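Local coordinates for nitrogen regulatory protein P-II (Thiomonas intermedia, PDB 5DRK) that binds adenine nucleotides and, as a member of the P-II signalling family, probably acts as a regulator of other proteins' activity, at residues L12-E17 with P84-H89. Residues are numbered along the deposited sequence; the frame is centred on the assembly and turned at random.
Sequences LEIILE and PFFEAH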
loop_
_atom_site.group_PDB
_atom_site.type_symbol
_atom_site.label_atom_id
_atom_site.label_comp_id
_atom_site.label_asym_id
_atom_site.label_seq_id
_atom_site.Cartn_x
_atom_site.Cartn_y
_atom_site.Cartn_z
ATOM N N LEU B 12 -3.031 5.063 6.751
ATOM C CA LEU B 12 -4.120 5.253 5.800
ATOM C C LEU B 12 -3.701 5.031 4.344
ATOM O O LEU B 12 -2.646 5.487 3.897
ATOM C CB LEU B 12 -4.694 6.665 5.936
ATOM C CG LEU B 12 -5.095 7.128 7.336
ATOM C CD1 LEU B 12 -5.669 8.551 7.269
ATOM C CD2 LEU B 12 -6.092 6.189 7.962
ATOM N N GLU B 13 -4.547 4.341 3.598
ATOM C CA GLU B 13 -4.467 4.403 2.144
ATOM C C GLU B 13 -5.702 5.136 1.657
ATOM O O GLU B 13 -6.807 4.648 1.829
ATOM C CB GLU B 13 -4.353 3.020 1.531
ATOM C CG GLU B 13 -2.944 2.446 1.681
ATOM C CD GLU B 13 -2.816 1.005 1.233
ATOM O OE1 GLU B 13 -1.682 0.472 1.277
ATOM O OE2 GLU B 13 -3.844 0.396 0.861
ATOM N N ILE B 14 -5.503 6.322 1.081
ATOM C CA ILE B 14 -6.609 7.142 0.601
ATOM C C ILE B 14 -6.608 7.186 -0.920
ATOM O O ILE B 14 -5.689 7.750 -1.531
ATOM C CB ILE B 14 -6.529 8.588 1.139
ATOM C CG1 ILE B 14 -6.383 8.590 2.668
ATOM C CG2 ILE B 14 -7.782 9.380 0.731
ATOM C CD1 ILE B 14 -5.754 9.877 3.229
ATOM N N ILE B 15 -7.632 6.636 -1.532
ATOM C CA ILE B 15 -7.744 6.587 -2.960
ATOM C C ILE B 15 -8.826 7.502 -3.493
ATOM O O ILE B 15 -9.934 7.398 -3.097
ATOM C CB ILE B 15 -7.953 5.141 -3.398
ATOM C CG1 ILE B 15 -6.837 4.264 -2.859
ATOM C CG2 ILE B 15 -8.064 5.020 -4.886
ATOM C CD1 ILE B 15 -7.035 2.788 -3.107
ATOM N N LEU B 16 -8.465 8.399 -4.392
ATOM C CA LEU B 16 -9.371 9.380 -4.982
ATOM C C LEU B 16 -8.888 9.988 -6.289
ATOM O O LEU B 16 -7.780 9.811 -6.678
ATOM C CB LEU B 16 -9.680 10.511 -4.008
ATOM C CG LEU B 16 -8.654 11.127 -3.064
ATOM C CD1 LEU B 16 -7.206 10.885 -3.407
ATOM C CD2 LEU B 16 -8.888 12.578 -2.722
ATOM N N GLU B 17 -9.760 10.711 -6.956
ATOM C CA GLU B 17 -9.402 11.357 -8.190
ATOM C C GLU B 17 -8.340 12.410 -7.939
ATOM O O GLU B 17 -8.375 13.120 -6.989
ATOM C CB GLU B 17 -10.625 11.931 -8.881
ATOM C CG GLU B 17 -11.543 10.909 -9.516
ATOM C CD GLU B 17 -12.937 11.446 -9.715
ATOM O OE1 GLU B 17 -13.623 11.674 -8.746
ATOM O OE2 GLU B 17 -13.339 11.659 -10.833
ATOM N N PRO B 84 -17.975 13.471 4.186
ATOM C CA PRO B 84 -18.845 14.191 3.252
ATOM C C PRO B 84 -18.244 14.223 1.865
ATOM O O PRO B 84 -18.977 14.222 0.875
ATOM C CB PRO B 84 -18.922 15.598 3.849
ATOM C CG PRO B 84 -18.637 15.395 5.291
ATOM C CD PRO B 84 -17.617 14.305 5.346
ATOM N N PHE B 85 -16.917 14.245 1.795
ATOM C CA PHE B 85 -16.245 14.208 0.506
ATOM C C PHE B 85 -16.560 12.906 -0.237
ATOM O O PHE B 85 -16.972 12.929 -1.408
ATOM C CB PHE B 85 -14.733 14.352 0.652
ATOM C CG PHE B 85 -14.007 14.253 -0.665
ATOM C CD1 PHE B 85 -13.915 15.361 -1.504
ATOM C CD2 PHE B 85 -13.464 13.046 -1.082
ATOM C CE1 PHE B 85 -13.268 15.265 -2.712
ATOM C CE2 PHE B 85 -12.825 12.944 -2.297
ATOM C CZ PHE B 85 -12.725 14.053 -3.111
ATOM N N PHE B 86 -16.372 11.772 0.429
ATOM C CA PHE B 86 -16.597 10.491 -0.247
ATOM C C PHE B 86 -18.088 10.146 -0.433
ATOM O O PHE B 86 -18.412 9.187 -1.131
ATOM C CB PHE B 86 -15.877 9.367 0.507
ATOM C CG PHE B 86 -14.383 9.350 0.287
ATOM C CD1 PHE B 86 -13.854 9.375 -0.992
ATOM C CD2 PHE B 86 -13.505 9.303 1.363
ATOM C CE1 PHE B 86 -12.482 9.350 -1.198
ATOM C CE2 PHE B 86 -12.135 9.271 1.160
ATOM C CZ PHE B 86 -11.627 9.303 -0.124
ATOM N N GLU B 87 -18.982 10.924 0.177
ATOM C CA GLU B 87 -20.417 10.784 -0.073
ATOM C C GLU B 87 -20.766 11.433 -1.400
ATOM O O GLU B 87 -21.775 11.104 -2.027
ATOM C CB GLU B 87 -21.260 11.415 1.052
ATOM C CG GLU B 87 -21.280 10.615 2.371
ATOM C CD GLU B 87 -21.718 9.162 2.174
ATOM O OE1 GLU B 87 -22.948 8.924 2.097
ATOM O OE2 GLU B 87 -20.841 8.263 2.076
ATOM N N ALA B 88 -19.913 12.354 -1.830
ATOM C CA ALA B 88 -20.180 13.129 -3.027
ATOM C C ALA B 88 -19.166 12.858 -4.125
ATOM O O ALA B 88 -19.362 13.300 -5.259
ATOM C CB ALA B 88 -20.198 14.610 -2.687
ATOM N N HIS B 89 -18.087 12.141 -3.788
ATOM C CA HIS B 89 -17.051 11.799 -4.756
ATOM C C HIS B 89 -16.566 10.348 -4.666
ATOM O O HIS B 89 -16.755 9.662 -3.665
ATOM C CB HIS B 89 -15.855 12.739 -4.605
ATOM C CG HIS B 89 -16.204 14.185 -4.775
ATOM N ND1 HIS B 89 -16.428 15.027 -3.704
ATOM C CD2 HIS B 89 -16.390 14.933 -5.889
ATOM C CE1 HIS B 89 -16.726 16.237 -4.154
ATOM N NE2 HIS B 89 -16.716 16.205 -5.473
#
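Phe86 meets the strand with the outer rim of its ring: CZ lies 3.9 Å from Ile14 CG2 and CE1 lies 4.1 Å from Leu16 CB, both methyl and methylene approaching at the ring edge, near its plane. Between them Ile15 O comes within 3.7 Å of Phe86 CE1, from an oblique direction. With Ile14 CG2 anti to the backbone N and CG1 anti to the carbonyl carbon (chi1 -52°), it is the short branch that meets the ring. Phe85 makes the second point of packing: its CE2 is 4.0 Å from Leu16 CD2, the two side chains crossing at about a right angle. Its CG is anti to the backbone N (chi1 177°), which carries the ring toward the strand. Phe85 CD2 also lies 3.7 Å above the plane of the Phe86 ring, offset toward its rim. These contacts join the C-terminal part of helix 75-88 to strand 7-17 in the ferredoxin-like alpha+beta fold of P-II proteins, in which two helices pack on one face of an antiparallel sheet; Ile15, pointing away from the helix, touches the bound ADP. The axes of the two short segments stay 10.8 Å apart, so large side chains must bridge them; an alanine in place of Phe86 would probably take from Ile14 CG2 and Leu16 CB the ring edge they rest on and open a gap between the strand and the helix. Packing slackens toward the partly exposed Glu17 and His89, whose side chains come no nearer than 4.8 Å to the opposite segment. Here the His89 side chain turns back on the helix that precedes it, ND1 donating to Phe85 O at 3.2 Å with a bent N-H...O angle of 137°, while Ala88 N reaches the same oxygen from the opposite face.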